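Probable csgAB operon transcriptional regulatory protein (Salmonella typhimurium, PDB 5XP0) is the master regulator of curli fimbriae expression, needed for csgAB transcription and promoting biofilm formation, and is represented here by its receiver-like regulatory domain. Local coordinates at residues E69-K72 / K73-H76; L34-L37 / K38-A42; K25-L28 / Q29-A32. All coordinates share one frame; numbering follows the deposited sequence.

Contact 1: residues E69-K72 / K73-H76; sequences EADK and KLIH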
ATOM      1  N   GLU B  69      -0.597   6.872   7.344  1.00 32.21           N
ATOM      2  CA  GLU B  69      -0.286   8.032   6.524  1.00 32.30           C
ATOM      3  C   GLU B  69      -0.826   9.314   7.133  1.00 41.40           C
ATOM      4  O   GLU B  69      -0.704  10.377   6.530  1.00 40.82           O
ATOM      5  CB  GLU B  69      -0.868   7.842   5.118  1.00 36.08           C
ATOM      6  CG  GLU B  69      -0.304   6.635   4.401  1.00 47.46           C
ATOM      7  CD  GLU B  69       1.203   6.698   4.288  1.00 61.84           C
ATOM      8  OE1 GLU B  69       1.725   7.777   3.946  1.00 53.45           O
ATOM      9  OE2 GLU B  69       1.864   5.699   4.610  1.00 62.20           O
ATOM     10  N   ALA B  70      -1.391   9.238   8.328  1.00 43.93           N
ATOM     11  CA  ALA B  70      -2.072  10.359   8.962  1.00 37.40           C
ATOM     12  C   ALA B  70      -1.193  10.907  10.072  1.00 38.19           C
ATOM     13  O   ALA B  70      -0.514  10.148  10.762  1.00 51.40           O
ATOM     14  CB  ALA B  70      -3.426   9.947   9.536  1.00 38.78           C
ATOM     15  N   ASP B  71      -1.091  12.217  10.122  1.00 45.84           N
ATOM     16  CA  ASP B  71      -0.535  12.945  11.243  1.00 38.47           C
ATOM     17  C   ASP B  71      -1.652  13.770  11.853  1.00 41.24           C
ATOM     18  O   ASP B  71      -2.806  13.712  11.416  1.00 35.62           O
ATOM     19  CB  ASP B  71       0.634  13.816  10.772  1.00 60.72           C
ATOM     20  CG  ASP B  71       0.269  14.676   9.575  1.00 73.26           C
ATOM     21  OD1 ASP B  71      -0.918  15.026   9.435  1.00 76.83           O
ATOM     22  OD2 ASP B  71       1.170  14.995   8.774  1.00 94.00           O
ATOM     23  N   LYS B  72      -1.309  14.596  12.840  1.00 38.07           N
ATOM     24  CA  LYS B  72      -2.355  15.293  13.560  1.00 51.66           C
ATOM     25  C   LYS B  72      -3.107  16.219  12.620  1.00 50.57           C
ATOM     26  O   LYS B  72      -4.327  16.371  12.729  1.00 45.43           O
ATOM     27  CB  LYS B  72      -1.751  16.082  14.731  1.00 59.65           C
ATOM     28  CG  LYS B  72      -2.766  16.929  15.517  1.00 75.02           C
ATOM     29  CD  LYS B  72      -2.089  17.823  16.560  1.00 97.57           C
ATOM     30  CE  LYS B  72      -3.091  18.441  17.531  1.00128.89           C
ATOM     31  NZ  LYS B  72      -3.957  19.476  16.898  1.00119.37           N
ATOM     32  N   LYS B  73      -2.396  16.830  11.678  1.00 48.51           N
ATOM     33  CA  LYS B  73      -3.034  17.765  10.757  1.00 70.43           C
ATOM     34  C   LYS B  73      -4.051  17.043   9.876  1.00 50.91           C
ATOM     35  O   LYS B  73      -5.199  17.474   9.743  1.00 44.38           O
ATOM     36  CB  LYS B  73      -1.956  18.432   9.904  1.00117.41           C
ATOM     37  CG  LYS B  73      -1.112  19.440  10.665  1.00103.91           C
ATOM     38  CD  LYS B  73       0.096  19.906   9.850  1.00104.62           C
ATOM     39  CE  LYS B  73       1.004  20.827  10.659  1.00104.07           C
ATOM     40  NZ  LYS B  73       0.362  22.121  10.999  1.00117.60           N
ATOM     41  N   LEU B  74      -3.656  15.902   9.322  1.00 44.32           N
ATOM     42  CA  LEU B  74      -4.514  15.180   8.389  1.00 37.50           C
ATOM     43  C   LEU B  74      -5.686  14.536   9.123  1.00 39.08           C
ATOM     44  O   LEU B  74      -6.796  14.431   8.578  1.00 43.32           O
ATOM     45  CB  LEU B  74      -3.684  14.136   7.634  1.00 38.21           C
ATOM     46  CG  LEU B  74      -2.773  14.668   6.511  1.00 45.16           C
ATOM     47  CD1 LEU B  74      -2.003  13.535   5.885  1.00 38.50           C
ATOM     48  CD2 LEU B  74      -3.530  15.432   5.424  1.00 61.66           C
ATOM     49  N   ILE B  75      -5.458  14.073  10.349  1.00 39.19           N
ATOM     50  CA  ILE B  75      -6.560  13.561  11.160  1.00 33.09           C
ATOM     51  C   ILE B  75      -7.583  14.662  11.355  1.00 39.86           C
ATOM     52  O   ILE B  75      -8.776  14.492  11.086  1.00 42.51           O
ATOM     53  CB  ILE B  75      -6.014  13.008  12.495  1.00 42.74           C
ATOM     54  CG1 ILE B  75      -5.264  11.671  12.251  1.00 36.35           C
ATOM     55  CG2 ILE B  75      -7.120  12.874  13.533  1.00 40.96           C
ATOM     56  CD1 ILE B  75      -4.488  11.157  13.456  1.00 43.55           C
ATOM     57  N   HIS B  76      -7.122  15.839  11.781  1.00 41.21           N
ATOM     58  CA  HIS B  76      -8.045  16.948  11.943  1.00 51.31           C
ATOM     59  C   HIS B  76      -8.733  17.293  10.628  1.00 38.84           C
ATOM     60  O   HIS B  76      -9.931  17.606  10.602  1.00 41.42           O
ATOM     61  CB  HIS B  76      -7.311  18.172  12.486  1.00 71.79           C
ATOM     62  CG  HIS B  76      -8.209  19.345  12.697  1.00 87.22           C
ATOM     63  ND1 HIS B  76      -8.099  20.504  11.959  1.00 89.15           N
ATOM     64  CD2 HIS B  76      -9.260  19.526  13.530  1.00 90.29           C
ATOM     65  CE1 HIS B  76      -9.030  21.356  12.345  1.00 92.94           C
ATOM     66  NE2 HIS B  76      -9.748  20.787  13.298  1.00 90.15           N
TER

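Contact 2: residues L34-L37 / K38-A42; sequences LQHL and KQSLA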
ATOM      1  N   LEU B  34      -6.914  -2.401  -2.761  1.00 25.06           N
ATOM      2  CA  LEU B  34      -8.263  -2.021  -3.177  1.00 25.55           C
ATOM      3  C   LEU B  34      -8.873  -3.061  -4.128  1.00 28.61           C
ATOM      4  O   LEU B  34     -10.052  -3.420  -4.029  1.00 29.09           O
ATOM      5  CB  LEU B  34      -8.215  -0.659  -3.821  1.00 26.26           C
ATOM      6  CG  LEU B  34      -9.604  -0.181  -4.270  1.00 35.46           C
ATOM      7  CD1 LEU B  34     -10.546   0.054  -3.100  1.00 35.65           C
ATOM      8  CD2 LEU B  34      -9.428   1.051  -5.110  1.00 40.84           C
ATOM      9  N   GLN B  35      -8.113  -3.507  -5.104  1.00 28.42           N
ATOM     10  CA  GLN B  35      -8.668  -4.489  -6.030  1.00 33.41           C
ATOM     11  C   GLN B  35      -9.057  -5.765  -5.301  1.00 28.97           C
ATOM     12  O   GLN B  35     -10.070  -6.403  -5.628  1.00 27.71           O
ATOM     13  CB  GLN B  35      -7.673  -4.794  -7.143  1.00 50.71           C
ATOM     14  CG  GLN B  35      -7.543  -3.685  -8.179  1.00103.80           C
ATOM     15  CD  GLN B  35      -6.922  -4.172  -9.479  1.00103.65           C
ATOM     16  OE1 GLN B  35      -7.030  -5.349  -9.835  1.00127.98           O
ATOM     17  NE2 GLN B  35      -6.262  -3.268 -10.192  1.00 79.42           N
ATOM     18  N   HIS B  36      -8.238  -6.178  -4.342  1.00 29.35           N
ATOM     19  CA  HIS B  36      -8.539  -7.384  -3.585  1.00 31.46           C
ATOM     20  C   HIS B  36      -9.824  -7.213  -2.791  1.00 37.48           C
ATOM     21  O   HIS B  36     -10.669  -8.103  -2.760  1.00 30.97           O
ATOM     22  CB  HIS B  36      -7.378  -7.715  -2.661  1.00 33.22           C
ATOM     23  CG  HIS B  36      -7.604  -8.960  -1.879  1.00 41.39           C
ATOM     24  ND1 HIS B  36      -7.711  -8.967  -0.510  1.00 42.64           N
ATOM     25  CD2 HIS B  36      -7.772 -10.237  -2.279  1.00 35.32           C
ATOM     26  CE1 HIS B  36      -7.915 -10.203  -0.096  1.00 35.12           C
ATOM     27  NE2 HIS B  36      -7.949 -10.995  -1.151  1.00 47.91           N
ATOM     28  N   LEU B  37     -10.017  -6.054  -2.180  1.00 26.61           N
ATOM     29  CA  LEU B  37     -11.243  -5.849  -1.416  1.00 29.65           C
ATOM     30  C   LEU B  37     -12.448  -5.777  -2.340  1.00 38.67           C
ATOM     31  O   LEU B  37     -13.494  -6.363  -2.054  1.00 31.41           O
ATOM     32  CB  LEU B  37     -11.115  -4.578  -0.553  1.00 24.71           C
ATOM     33  CG  LEU B  37     -10.020  -4.585   0.508  1.00 29.93           C
ATOM     34  CD1 LEU B  37     -10.035  -3.311   1.321  1.00 32.88           C
ATOM     35  CD2 LEU B  37     -10.206  -5.768   1.467  1.00 34.47           C
ATOM     36  N   LYS B  38     -12.313  -5.093  -3.474  1.00 34.32           N
ATOM     37  CA  LYS B  38     -13.428  -4.987  -4.401  1.00 38.26           C
ATOM     38  C   LYS B  38     -13.847  -6.355  -4.877  1.00 36.73           C
ATOM     39  O   LYS B  38     -15.044  -6.663  -4.932  1.00 36.66           O
ATOM     40  CB  LYS B  38     -13.062  -4.091  -5.596  1.00 39.80           C
ATOM     41  CG  LYS B  38     -13.073  -2.616  -5.258  1.00 46.48           C
ATOM     42  CD  LYS B  38     -12.462  -1.805  -6.374  1.00 58.59           C
ATOM     43  CE  LYS B  38     -13.264  -1.899  -7.642  1.00 69.02           C
ATOM     44  NZ  LYS B  38     -12.620  -1.105  -8.723  1.00 76.99           N
ATOM     45  N   GLN B  39     -12.871  -7.192  -5.241  1.00 35.34           N
ATOM     46  CA  GLN B  39     -13.202  -8.511  -5.766  1.00 41.71           C
ATOM     47  C   GLN B  39     -13.724  -9.426  -4.675  1.00 37.80           C
ATOM     48  O   GLN B  39     -14.659 -10.193  -4.904  1.00 38.57           O
ATOM     49  CB  GLN B  39     -11.981  -9.148  -6.422  1.00 66.24           C
ATOM     50  CG  GLN B  39     -11.620  -8.555  -7.753  1.00 78.14           C
ATOM     51  CD  GLN B  39     -10.238  -8.977  -8.203  1.00 86.28           C
ATOM     52  OE1 GLN B  39      -9.612  -9.844  -7.589  1.00104.26           O
ATOM     53  NE2 GLN B  39      -9.759  -8.378  -9.282  1.00 76.67           N
ATOM     54  N   SER B  40     -13.166  -9.341  -3.474  1.00 36.27           N
ATOM     55  CA  SER B  40     -13.625 -10.222  -2.418  1.00 44.69           C
ATOM     56  C   SER B  40     -15.003  -9.823  -1.933  1.00 36.43           C
ATOM     57  O   SER B  40     -15.776 -10.681  -1.515  1.00 39.48           O
ATOM     58  CB  SER B  40     -12.659 -10.186  -1.232  1.00 33.25           C
ATOM     59  OG  SER B  40     -11.361 -10.535  -1.622  1.00 39.10           O
ATOM     60  N   LEU B  41     -15.302  -8.530  -1.929  1.00 33.59           N
ATOM     61  CA  LEU B  41     -16.575  -8.044  -1.429  1.00 33.50           C
ATOM     62  C   LEU B  41     -17.612  -7.836  -2.520  1.00 39.19           C
ATOM     63  O   LEU B  41     -18.767  -7.603  -2.188  1.00 45.55           O
ATOM     64  CB  LEU B  41     -16.394  -6.701  -0.707  1.00 32.75           C
ATOM     65  CG  LEU B  41     -15.447  -6.786   0.510  1.00 48.03           C
ATOM     66  CD1 LEU B  41     -14.977  -5.405   0.939  1.00 36.83           C
ATOM     67  CD2 LEU B  41     -16.126  -7.499   1.664  1.00 57.29           C
ATOM     68  N   ALA B  42     -17.228  -7.924  -3.789  1.00 38.49           N
ATOM     69  CA  ALA B  42     -18.122  -7.654  -4.914  1.00 43.50           C
ATOM     70  C   ALA B  42     -18.691  -6.238  -4.817  1.00 39.31           C
ATOM     71  O   ALA B  42     -19.889  -6.009  -4.977  1.00 39.16           O
ATOM     72  CB  ALA B  42     -19.256  -8.695  -4.992  1.00 42.12           C
TER

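Contact 3: residues K25-L28 / Q29-A32; sequences KPSL and QATA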
ATOM      1  N   LYS B  25      -1.879   6.787   0.861  1.00 26.71           N
ATOM      2  CA  LYS B  25      -0.885   7.258  -0.100  1.00 29.06           C
ATOM      3  C   LYS B  25      -1.045   6.449  -1.375  1.00 26.95           C
ATOM      4  O   LYS B  25      -0.956   5.211  -1.324  1.00 30.21           O
ATOM      5  CB  LYS B  25       0.520   7.043   0.433  1.00 32.65           C
ATOM      6  CG  LYS B  25       1.621   7.363  -0.596  1.00 42.58           C
ATOM      7  CD  LYS B  25       3.006   7.091  -0.017  1.00 48.14           C
ATOM      8  CE  LYS B  25       3.475   8.102   0.982  1.00 52.10           C
ATOM      9  NZ  LYS B  25       4.984   8.040   1.079  1.00 48.08           N
ATOM     10  N   PRO B  26      -1.276   7.075  -2.533  1.00 31.26           N
ATOM     11  CA  PRO B  26      -1.477   6.276  -3.730  1.00 29.98           C
ATOM     12  C   PRO B  26      -0.179   5.543  -4.029  1.00 40.35           C
ATOM     13  O   PRO B  26       0.916   6.083  -3.898  1.00 33.64           O
ATOM     14  CB  PRO B  26      -1.837   7.308  -4.816  1.00 40.72           C
ATOM     15  CG  PRO B  26      -2.233   8.516  -4.092  1.00 45.58           C
ATOM     16  CD  PRO B  26      -1.455   8.513  -2.807  1.00 29.94           C
ATOM     17  N   SER B  27      -0.306   4.291  -4.371  1.00 32.91           N
ATOM     18  CA  SER B  27       0.837   3.416  -4.551  1.00 32.19           C
ATOM     19  C   SER B  27       0.324   2.175  -5.234  1.00 25.16           C
ATOM     20  O   SER B  27      -0.866   1.838  -5.132  1.00 27.28           O
ATOM     21  CB  SER B  27       1.482   3.034  -3.216  1.00 27.08           C
ATOM     22  OG  SER B  27       0.602   2.192  -2.480  1.00 26.56           O
ATOM     23  N   LEU B  28       1.244   1.456  -5.882  1.00 26.14           N
ATOM     24  CA  LEU B  28       0.841   0.182  -6.471  1.00 22.49           C
ATOM     25  C   LEU B  28       0.247  -0.723  -5.401  1.00 27.13           C
ATOM     26  O   LEU B  28      -0.705  -1.462  -5.663  1.00 24.73           O
ATOM     27  CB  LEU B  28       2.020  -0.518  -7.133  1.00 29.97           C
ATOM     28  CG  LEU B  28       1.577  -1.786  -7.878  1.00 40.68           C
ATOM     29  CD1 LEU B  28       0.749  -1.423  -9.113  1.00 63.93           C
ATOM     30  CD2 LEU B  28       2.734  -2.573  -8.281  1.00 31.28           C
ATOM     31  N   GLN B  29       0.818  -0.726  -4.194  1.00 28.28           N
ATOM     32  CA  GLN B  29       0.283  -1.650  -3.211  1.00 23.70           C
ATOM     33  C   GLN B  29      -1.108  -1.243  -2.723  1.00 25.83           C
ATOM     34  O   GLN B  29      -1.928  -2.120  -2.461  1.00 24.51           O
ATOM     35  CB  GLN B  29       1.223  -1.848  -2.037  1.00 23.40           C
ATOM     36  CG  GLN B  29       1.604  -0.655  -1.337  1.00 21.86           C
ATOM     37  CD  GLN B  29       2.890  -0.035  -1.861  1.00 36.38           C
ATOM     38  OE1 GLN B  29       3.082   0.102  -3.075  1.00 25.15           O
ATOM     39  NE2 GLN B  29       3.771   0.354  -0.949  1.00 31.00           N
ATOM     40  N   ALA B  30      -1.406   0.055  -2.634  1.00 22.91           N
ATOM     41  CA  ALA B  30      -2.772   0.476  -2.311  1.00 24.00           C
ATOM     42  C   ALA B  30      -3.762   0.006  -3.366  1.00 28.87           C
ATOM     43  O   ALA B  30      -4.872  -0.437  -3.049  1.00 24.29           O
ATOM     44  CB  ALA B  30      -2.819   1.990  -2.159  1.00 29.27           C
ATOM     45  N   THR B  31      -3.385   0.097  -4.629  1.00 26.16           N
ATOM     46  CA  THR B  31      -4.230  -0.423  -5.689  1.00 25.95           C
ATOM     47  C   THR B  31      -4.451  -1.913  -5.548  1.00 24.80           C
ATOM     48  O   THR B  31      -5.578  -2.401  -5.747  1.00 25.30           O
ATOM     49  CB  THR B  31      -3.586  -0.105  -7.058  1.00 31.75           C
ATOM     50  OG1 THR B  31      -3.563   1.309  -7.224  1.00 29.72           O
ATOM     51  CG2 THR B  31      -4.342  -0.778  -8.206  1.00 36.73           C
ATOM     52  N   ALA B  32      -3.397  -2.658  -5.217  1.00 25.47           N
ATOM     53  CA  ALA B  32      -3.537  -4.099  -5.029  1.00 27.29           C
ATOM     54  C   ALA B  32      -4.494  -4.396  -3.890  1.00 27.21           C
ATOM     55  O   ALA B  32      -5.308  -5.317  -3.982  1.00 21.89           O
ATOM     56  CB  ALA B  32      -2.198  -4.778  -4.727  1.00 32.45           C
TER

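Contact 1: residues E69-K72 / K73-H76
D71 takes the amide of L74 on its side chain and that of I75 on its backbone carbonyl. The carboxylate oxygen OD1 of D71 accepts from N of L74 at 2.9 Å. With CG held between the backbone N and the carbonyl carbon (chi1 51°), the carboxylate folds back over the first turn, and the N-H meets OD1 close to the line of its C-O bond. The carbonyl O of D71 takes N of I75, also at 2.9 Å and nearly straight (169° at the hydrogen). The third bond of the turn is the regular helical step: O of K72 receives N of H76 at 3.0 Å.

D71 is thus the N-cap of helix 72-83, which follows strand 61-66 in the receiver-like (CheY-type) fold of this regulatory domain. A carboxylate in this place faces the positive end of the helix dipole, probably a favourable pairing.

One apolar pair flanks the cap, CB of A70 resting 3.7 Å from CG1 of I75. Carbons also pack against backbone carbonyl oxygens: that same CG1 of I75 lies 3.3 Å from O of D71, and L74 sends CD1 back to within 3.5 Å of O of E69. Beyond the turn, I75 also packs on W108 and L74 on Q51. The carboxylate of E69 leads away from the helix and forms a salt bridge with K25 of the second subunit.

Contact 2: residues L34-L37 / K38-A42
S40 reaches back one turn to H36 and grips its carbonyl twice. Its hydroxyl OG donates to O of H36 at 2.8 Å, while its backbone N reaches the same oxygen at 2.9 Å. The two donors come from opposite faces of the carbonyl plane, the hydroxyl tilted 34° out of it. OG stands beside the backbone N of S40 (chi1 -57°), the position from which it can turn back onto the preceding turn. There it also lies over one face of the H36 imidazole, 3.5 Å above the plane and offset toward the rim.

The closely packed side is that of the leucines. L41 lays CB 3.2 Å from O of L37, the oxygen that also accepts its backbone N, and its CD1 comes to 4.2 Å from CB of L37. Both leucines are buried: L37 packs on L20 of strand 19-24 and L41 on L128 of helix 121-132. This is the last part of helix 28-41, the crossover helix of the beta-alpha-beta unit that joins strands 19-24 and 45-49.

K38 marks the border, its chain passing from the surface across buried L34, with CD of K38 3.9 Å from CG of L34. Beyond it lies the looser side. The side chains of Q35 and Q39 run side by side and point the same way, with their amide planes turned 62° apart and OE1 of Q35 4.1 Å from NE2 of Q39. Q39 is exposed, whereas Q35 packs on E122 of the second subunit. At A42 the backbone takes a positive phi and the helix ends.

With two donors on one carbonyl, the serine satisfies its hydroxyl inside the helix, adding a side-chain bond to the backbone pattern just before the chain turns away.

Contact 3: residues K25-L28 / Q29-A32
A serine N-cap opens helix 28-41, where strand 19-24 gives way to the first helix of the receiver-like fold. S27 is the cap: its OG accepts from N of A30 at 2.9 Å, in a nearly straight bond (162° at the hydrogen). The hydroxyl reaches that amide because it stands between the backbone N and the carbonyl carbon (chi1 68°). The S27 carbonyl opens the helical pattern by taking N of T31 at 3.1 Å, and O of L28 follows with N of A32 at 3.0 Å.

Q29 folds over the cap. Its side chain kinks at CG (chi2 -92°), which carries the amide back alongside S27 instead of out from the helix; CG of Q29 sits 3.2 Å from OG of S27, and OE1 of Q29 is 3.3 Å from CB of S27. The methyl of A30 also comes within 3.4 Å of OG of S27, and OG1 of T31 comes within 3.5 Å of O of S27.

Most of this turn is buried, and the second subunit is what much of it faces. Q29 gives NE2 to D66 and takes the side-chain amide of N95 on OE1, while N95 also accepts from N of L28 and T31 bonds to O of T118, all three partners belonging to the second subunit. P26, A30 and T31 pack on L47 of their own chain.

The first-turn amides are therefore shared out: S27 takes N of A30 within the chain, whereas N of L28 is satisfied across the dimer interface, so capping and subunit pairing draw on the same helix end.

In the fold
Along the chain contact 3 comes first, contact 2 follows one residue later, and contact 1 lies further on. Contacts 3 and 2 share helix 28-41: one covers its start, the other its C-terminal end, their centres 14 Å apart. Contact 1 starts helix 72-83, its centre 26 Å from that of contact 2, on the opposite side of the chain's centre, and 19 Å from that of contact 3. Contacts 1 and 3 both follow a strand of the five-stranded parallel sheet, 61-66 and 19-24, and touch where E69 meets K25. Across the dimer the same two residues pair between subunits, so the loops after these strands help join the two copies.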